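Local atomic coordinates of chitooligosaccharide oxidase (Gibberella zeae, PDB entry 6Y0R), a protein that oxidises the C1 hydroxyl of chitooligosaccharides to the lactone, passing the electrons through a bicovalently bound FAD to molecular oxygen, which becomes hydrogen peroxide. Residues G250-D253 and F254-F257; A292-P295 and L296-K299; P347-T350 and L351-K355. One frame throughout, in Å; residues are numbered along the deposited sequence.

Interaction 1 of 3, residues G250-D253 and F254-F257; sequences GLYD and FQEF
Within helix 247-260, which lies against the seven-stranded antiparallel sheet of the oxidase, Tyr252 and Glu256 stand one turn apart and pack side chain on side chain. Glu256 lays its CG over one face of the phenol ring, displaced toward the rim: CG is 3.9 Å from the centroid of the Tyr252 ring, 25° off the normal, and the contact counts as CH-pi. The nearest ring atom is Tyr252 CE2, 3.5 Å from Glu256 CG. Tyr252 has CG anti to its own nitrogen (chi1 -176°), which leans the ring along the helix toward the following turn. Glu256 then bends at chi2, and the carboxylate plane runs nearly parallel to the ring, 10° from it. The backbone carries four i to i+4 bonds, from Phe254 N, Gln255 N, Glu256 N and Phe257 N to the carbonyls of Gly250, Leu251, Tyr252 and Asp253; Glu256 N reaches Tyr252 O at 2.9 Å. Leu251 and Phe254 face inward: both touch Met376 of strand 371-378, and Leu251 also meets Phe354 and Phe357 of helix 351-367. Phe257 reaches helix 286-300. The carboxylate of Glu256 has its charge partner one turn on, a salt bridge from OE1 to Lys259 NZ, while Asp253 OD1 is hydrogen-bonded to Gln249 NE2. Glu256 thus divides its work, the methylene carbon serving the aromatic face and the carboxylate the lysine, and the two together probably restrict how its side chain can turn.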
loop_
_atom_site.group_PDB
_atom_site.type_symbol
_atom_site.label_atom_id
_atom_site.label_comp_id
_atom_site.label_asym_id
_atom_site.label_seq_id
_atom_site.Cartn_x
_atom_site.Cartn_y
_atom_site.Cartn_z
ATOM N N GLY A 250 -26.029 -3.254 -10.218
ATOM C CA GLY A 250 -24.839 -2.780 -10.944
ATOM C C GLY A 250 -23.559 -3.224 -10.229
ATOM O O GLY A 250 -22.643 -3.783 -10.874
ATOM N N LEU A 251 -23.469 -3.049 -8.909
ATOM C CA LEU A 251 -22.255 -3.492 -8.149
ATOM C C LEU A 251 -22.115 -5.009 -8.186
ATOM O O LEU A 251 -21.003 -5.533 -8.400
ATOM C CB LEU A 251 -22.354 -3.015 -6.697
ATOM C CG LEU A 251 -22.333 -1.508 -6.498
ATOM C CD1 LEU A 251 -22.757 -1.143 -5.080
ATOM C CD2 LEU A 251 -20.975 -0.937 -6.824
ATOM N N TYR A 252 -23.239 -5.714 -8.069
ATOM C CA TYR A 252 -23.209 -7.184 -8.111
ATOM C C TYR A 252 -22.744 -7.643 -9.491
ATOM O O TYR A 252 -21.914 -8.525 -9.596
ATOM C CB TYR A 252 -24.575 -7.762 -7.759
ATOM C CG TYR A 252 -24.577 -9.271 -7.694
ATOM C CD1 TYR A 252 -24.107 -9.927 -6.575
ATOM C CD2 TYR A 252 -25.061 -10.039 -8.735
ATOM C CE1 TYR A 252 -24.117 -11.309 -6.503
ATOM C CE2 TYR A 252 -25.041 -11.419 -8.700
ATOM C CZ TYR A 252 -24.614 -12.056 -7.554
ATOM O OH TYR A 252 -24.597 -13.420 -7.490
ATOM N N ASP A 253 -23.238 -7.014 -10.553
ATOM C CA ASP A 253 -22.864 -7.388 -11.934
ATOM C C ASP A 253 -21.394 -7.068 -12.174
ATOM O O ASP A 253 -20.693 -7.871 -12.795
ATOM C CB ASP A 253 -23.704 -6.667 -12.963
ATOM C CG ASP A 253 -25.141 -7.163 -13.026
ATOM O OD1 ASP A 253 -25.411 -8.302 -12.529
ATOM O OD2 ASP A 253 -25.966 -6.389 -13.552
ATOM N N PHE A 254 -20.919 -5.960 -11.612
ATOM C CA PHE A 254 -19.483 -5.608 -11.670
ATOM C C PHE A 254 -18.661 -6.727 -11.034
ATOM O O PHE A 254 -17.677 -7.225 -11.594
ATOM C CB PHE A 254 -19.281 -4.270 -10.952
ATOM C CG PHE A 254 -17.876 -3.715 -10.943
ATOM C CD1 PHE A 254 -17.302 -3.182 -12.078
ATOM C CD2 PHE A 254 -17.146 -3.714 -9.775
ATOM C CE1 PHE A 254 -16.017 -2.661 -12.039
ATOM C CE2 PHE A 254 -15.861 -3.182 -9.731
ATOM C CZ PHE A 254 -15.287 -2.674 -10.875
ATOM N N GLN A 255 -19.002 -7.087 -9.793
ATOM C CA GLN A 255 -18.309 -8.175 -9.083
ATOM C C GLN A 255 -18.322 -9.483 -9.905
ATOM O O GLN A 255 -17.277 -10.139 -10.002
ATOM C CB GLN A 255 -18.978 -8.365 -7.734
ATOM C CG GLN A 255 -18.581 -9.666 -7.074
ATOM C CD GLN A 255 -19.374 -9.943 -5.824
ATOM O OE1 GLN A 255 -20.432 -10.599 -5.846
ATOM N NE2 GLN A 255 -18.921 -9.378 -4.740
ATOM N N GLU A 256 -19.488 -9.901 -10.390
ATOM C CA GLU A 256 -19.622 -11.201 -11.112
ATOM C C GLU A 256 -18.790 -11.170 -12.386
ATOM O O GLU A 256 -18.197 -12.218 -12.732
ATOM C CB GLU A 256 -21.085 -11.489 -11.426
ATOM C CG GLU A 256 -21.896 -11.748 -10.167
ATOM C CD GLU A 256 -21.316 -12.823 -9.271
ATOM O OE1 GLU A 256 -20.859 -12.505 -8.165
ATOM O OE2 GLU A 256 -21.305 -13.986 -9.684
ATOM N N PHE A 257 -18.769 -10.040 -13.111
ATOM C CA PHE A 257 -17.906 -9.884 -14.303
ATOM C C PHE A 257 -16.452 -10.077 -13.885
ATOM O O PHE A 257 -15.677 -10.758 -14.537
ATOM C CB PHE A 257 -18.141 -8.538 -14.984
ATOM C CG PHE A 257 -17.270 -8.293 -16.182
ATOM C CD1 PHE A 257 -17.656 -8.741 -17.444
ATOM C CD2 PHE A 257 -16.094 -7.598 -16.064
ATOM C CE1 PHE A 257 -16.846 -8.517 -18.543
ATOM C CE2 PHE A 257 -15.293 -7.356 -17.167
ATOM C CZ PHE A 257 -15.675 -7.796 -18.415
#

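Interaction 2 of 3, residues A292-P295 and L296-K299; sequences ALQP and LVQK
Leu296 touches Leu293 one turn back, the methyls CD2 of Leu293 and CD2 of Leu296 lying 4.4 Å apart in a loose apolar contact. Its amide makes a weak bond to Leu293 O, bent to 121° at the hydrogen. Val297 takes the same carbonyl in a far straighter bond: Val297 N to Leu293 O is 3.0 Å, with 172° at the hydrogen, so two amides converge on one oxygen. The branches of Val297 divide their contacts. CG1, anti to the backbone N, meets the amide nitrogen NE2 of Gln294 at 3.8 Å, whereas CG2 rests 3.5 Å from Leu293 O. All this happens in helix 286-300, at a proline kink: the nitrogen of Pro295 carries no hydrogen and makes no bond to the turn before, yet the helix runs on, and Pro295 O still accepts from the residue four places later. Leu293, Pro295 and Leu296 are turned to helix 247-260, where all three touch Phe257, and Val305 of strand 305-310 meets Leu293 and Val297. Gln298 comes next, its N bonded to Gln294 O at 2.9 Å. Its CG lies 3.8 Å from Gln294 NE2, and the two side-chain amides are turned 67° against each other rather than stacked. Gln294 bends at chi2, which carries NE2 forward along the outside of the helix, near both Val297 and Gln298. Lys299 closes the segment with an amide bond to Pro295 O, while its CG passes 3.3 Å from that oxygen; the side chain also touches Asp253 of helix 247-260.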
loop_
_atom_site.group_PDB
_atom_site.type_symbol
_atom_site.label_atom_id
_atom_site.label_comp_id
_atom_site.label_asym_id
_atom_site.label_seq_id
_atom_site.Cartn_x
_atom_site.Cartn_y
_atom_site.Cartn_z
ATOM N N ALA A 292 -13.696 -6.749 -24.783
ATOM C CA ALA A 292 -13.618 -7.434 -23.465
ATOM C C ALA A 292 -14.659 -6.880 -22.494
ATOM O O ALA A 292 -15.156 -7.669 -21.639
ATOM C CB ALA A 292 -12.240 -7.287 -22.882
ATOM N N LEU A 293 -14.953 -5.583 -22.553
ATOM C CA LEU A 293 -15.927 -4.964 -21.607
ATOM C C LEU A 293 -17.374 -5.059 -22.075
ATOM O O LEU A 293 -18.266 -4.760 -21.292
ATOM C CB LEU A 293 -15.552 -3.496 -21.403
ATOM C CG LEU A 293 -14.395 -3.242 -20.472
ATOM C CD1 LEU A 293 -14.201 -1.727 -20.333
ATOM C CD2 LEU A 293 -14.598 -3.888 -19.125
ATOM N N GLN A 294 -17.622 -5.407 -23.336
ATOM C CA GLN A 294 -18.991 -5.342 -23.888
ATOM C C GLN A 294 -19.969 -6.121 -23.004
ATOM O O GLN A 294 -21.054 -5.624 -22.774
ATOM C CB GLN A 294 -18.985 -5.768 -25.363
ATOM C CG GLN A 294 -20.175 -5.250 -26.147
ATOM C CD GLN A 294 -20.531 -3.784 -25.976
ATOM O OE1 GLN A 294 -19.684 -2.899 -25.928
ATOM N NE2 GLN A 294 -21.819 -3.510 -25.876
ATOM N N PRO A 295 -19.681 -7.316 -22.444
ATOM C CA PRO A 295 -20.650 -7.953 -21.543
ATOM C C PRO A 295 -21.033 -7.131 -20.307
ATOM O O PRO A 295 -22.177 -7.185 -19.849
ATOM C CB PRO A 295 -19.954 -9.255 -21.112
ATOM C CG PRO A 295 -18.966 -9.505 -22.219
ATOM C CD PRO A 295 -18.483 -8.138 -22.661
ATOM N N LEU A 296 -20.068 -6.421 -19.729
ATOM C CA LEU A 296 -20.363 -5.561 -18.564
ATOM C C LEU A 296 -21.192 -4.364 -18.998
ATOM O O LEU A 296 -22.175 -4.040 -18.337
ATOM C CB LEU A 296 -19.049 -5.075 -17.955
ATOM C CG LEU A 296 -19.251 -4.262 -16.691
ATOM C CD1 LEU A 296 -19.817 -5.147 -15.618
ATOM C CD2 LEU A 296 -17.923 -3.623 -16.292
ATOM N N VAL A 297 -20.838 -3.742 -20.108
ATOM C CA VAL A 297 -21.654 -2.637 -20.681
ATOM C C VAL A 297 -23.095 -3.129 -20.859
ATOM O O VAL A 297 -24.049 -2.415 -20.459
ATOM C CB VAL A 297 -21.013 -2.161 -21.988
ATOM C CG1 VAL A 297 -21.928 -1.253 -22.767
ATOM C CG2 VAL A 297 -19.642 -1.564 -21.720
ATOM N N GLN A 298 -23.281 -4.329 -21.410
ATOM C CA GLN A 298 -24.633 -4.895 -21.646
ATOM C C GLN A 298 -25.334 -5.178 -20.313
ATOM O O GLN A 298 -26.556 -5.034 -20.231
ATOM C CB GLN A 298 -24.552 -6.125 -22.556
ATOM C CG GLN A 298 -24.329 -5.753 -24.012
ATOM C CD GLN A 298 -25.184 -6.570 -24.965
ATOM O OE1 GLN A 298 -26.234 -7.082 -24.602
ATOM N NE2 GLN A 298 -24.711 -6.732 -26.190
ATOM N N LYS A 299 -24.618 -5.556 -19.254
ATOM C CA LYS A 299 -25.259 -5.743 -17.942
ATOM C C LYS A 299 -25.863 -4.410 -17.466
ATOM O O LYS A 299 -26.933 -4.404 -16.855
ATOM C CB LYS A 299 -24.254 -6.290 -16.913
ATOM C CG LYS A 299 -23.875 -7.754 -17.096
ATOM C CD LYS A 299 -25.073 -8.634 -16.857
ATOM C CE LYS A 299 -24.804 -10.100 -17.077
ATOM N NZ LYS A 299 -25.896 -10.906 -16.476
#

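Interaction 3 of 3, residues P347-T350 and L351-K355; sequences PALT and LAEFK
Glu353 OE1 accepts the backbone N-H of Thr350 at 2.8 Å, the shortest polar bond of the contact and a nearly straight one, 167° at the hydrogen. The donor meets OE1 on the anti side and stands 30° out of the carboxylate plane. In return Thr350 OG1 accepts from Glu353 N at 3.1 Å, and this reciprocal pair is a capping box closing the N-terminus of helix 351-367, with Thr350 as N-cap. OG1 sits between the nitrogen and the carbonyl carbon of its own residue (chi1 64°), a setting that brings it near the amide of Glu353. The first turn is joined by the backbone bond from Phe354 N to Thr350 O at 3.0 Å. The other carboxylate oxygen, Glu353 OE2, is hydrogen-bonded to Ser435 OG, so both oxygens of the group are gripped, which would tend to fix its rotation. Beside the box, Leu349 forms a hydrophobic staple with Phe354, its CB over one ring face, 4.1 Å from the centroid, and its long axis roughly square to that of the phenylalanine. This leucine also touches Leu403 and Phe405 of strand 403-411, and helix 247-260 packs against the phenylalanine. Farther out along the leucine, the methyl CD1 of Leu349 lies 3.8 Å from Phe354 CE1.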
loop_
_atom_site.group_PDB
_atom_site.type_symbol
_atom_site.label_atom_id
_atom_site.label_comp_id
_atom_site.label_asym_id
_atom_site.label_seq_id
_atom_site.Cartn_x
_atom_site.Cartn_y
_atom_site.Cartn_z
ATOM N N PRO A 347 -14.628 -11.339 0.773
ATOM C CA PRO A 347 -15.021 -12.341 -0.218
ATOM C C PRO A 347 -16.123 -11.758 -1.113
ATOM O O PRO A 347 -16.677 -10.695 -0.832
ATOM C CB PRO A 347 -15.543 -13.478 0.665
ATOM C CG PRO A 347 -16.108 -12.766 1.851
ATOM C CD PRO A 347 -15.135 -11.630 2.123
ATOM N N ALA A 348 -16.504 -12.495 -2.150
ATOM C CA ALA A 348 -17.672 -12.110 -2.970
ATOM C C ALA A 348 -18.865 -11.839 -2.066
ATOM O O ALA A 348 -19.139 -12.654 -1.130
ATOM C CB ALA A 348 -18.006 -13.187 -3.961
ATOM N N LEU A 349 -19.635 -10.836 -2.397
ATOM C CA LEU A 349 -20.813 -10.393 -1.626
ATOM C C LEU A 349 -22.093 -10.833 -2.328
ATOM O O LEU A 349 -22.100 -10.989 -3.549
ATOM C CB LEU A 349 -20.760 -8.879 -1.499
ATOM C CG LEU A 349 -19.476 -8.329 -0.861
ATOM C CD1 LEU A 349 -19.513 -6.831 -0.831
ATOM C CD2 LEU A 349 -19.279 -8.877 0.529
ATOM N N THR A 350 -23.156 -10.957 -1.564
ATOM C CA THR A 350 -24.470 -11.258 -2.137
ATOM C C THR A 350 -25.106 -9.952 -2.600
ATOM O O THR A 350 -24.769 -8.864 -2.079
ATOM C CB THR A 350 -25.354 -11.954 -1.090
ATOM O OG1 THR A 350 -25.547 -11.025 -0.039
ATOM C CG2 THR A 350 -24.688 -13.219 -0.600
ATOM N N LEU A 351 -26.030 -10.095 -3.321
ATOM C CA LEU A 351 -26.807 -8.912 -3.763
ATOM C C LEU A 351 -27.492 -8.295 -2.540
ATOM O O LEU A 351 -27.499 -7.089 -2.409
ATOM C CB LEU A 351 -27.848 -9.345 -4.801
ATOM C CG LEU A 351 -28.816 -8.289 -5.348
ATOM C CD1 LEU A 351 -28.039 -7.201 -6.103
ATOM C CD2 LEU A 351 -29.932 -8.846 -6.212
ATOM N N ALA A 352 -27.963 -8.960 -1.617
ATOM C CA ALA A 352 -28.532 -8.401 -0.366
ATOM C C ALA A 352 -27.473 -7.573 0.373
ATOM O O ALA A 352 -27.789 -6.505 0.896
ATOM C CB ALA A 352 -29.060 -9.539 0.477
ATOM N N GLU A 353 -26.219 -8.043 0.444
ATOM C CA GLU A 353 -25.113 -7.262 1.053
ATOM C C GLU A 353 -24.875 -5.980 0.250
ATOM O O GLU A 353 -24.702 -4.921 0.835
ATOM C CB GLU A 353 -23.866 -8.133 1.141
ATOM C CG GLU A 353 -23.992 -9.163 2.253
ATOM C CD GLU A 353 -23.098 -10.392 2.226
ATOM O OE1 GLU A 353 -22.511 -10.737 1.165
ATOM O OE2 GLU A 353 -23.040 -11.061 3.298
ATOM N N PHE A 354 -24.917 -6.036 -1.087
ATOM C CA PHE A 354 -24.751 -4.789 -1.859
ATOM C C PHE A 354 -25.928 -3.851 -1.568
ATOM O O PHE A 354 -25.733 -2.636 -1.514
ATOM C CB PHE A 354 -24.589 -5.059 -3.352
ATOM C CG PHE A 354 -23.213 -5.524 -3.749
ATOM C CD1 PHE A 354 -22.118 -4.694 -3.538
ATOM C CD2 PHE A 354 -22.992 -6.777 -4.316
ATOM C CE1 PHE A 354 -20.849 -5.093 -3.927
ATOM C CE2 PHE A 354 -21.712 -7.165 -4.709
ATOM C CZ PHE A 354 -20.646 -6.324 -4.520
ATOM N N LYS A 355 -27.148 -4.382 -1.402
ATOM C CA LYS A 355 -28.315 -3.530 -1.040
ATOM C C LYS A 355 -28.095 -2.813 0.299
ATOM O O LYS A 355 -28.354 -1.613 0.350
ATOM C CB LYS A 355 -29.615 -4.340 -0.994
ATOM C CG LYS A 355 -30.183 -4.635 -2.363
ATOM C CD LYS A 355 -31.548 -5.334 -2.312
ATOM C CE LYS A 355 -31.991 -5.734 -3.705
ATOM N NZ LYS A 355 -33.055 -6.767 -3.691
#

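All three are local contacts, two inside helices and the third at a helix start, on one side of the chain's centre. Interaction 1 occupies the middle place: its helix 247-260 touches helix 286-300 of interaction 2 through Phe257 and Asp253, and helix 351-367 of interaction 3 through Leu251 and Gln255. Interactions 2 and 3 do not meet, their nearest atoms being about 11 Å apart. Interaction 2 is the most solvent-facing, with glutamines and a lysine outermost and its leucines buried beneath. Interactions 1 and 3 combine buried apolar faces with polar outer groups. The glutamates differ accordingly: mid-helix in 250-257 one packs on a ring, whereas at the helix start in 347-355 the other accepts a backbone N-H in a capping box.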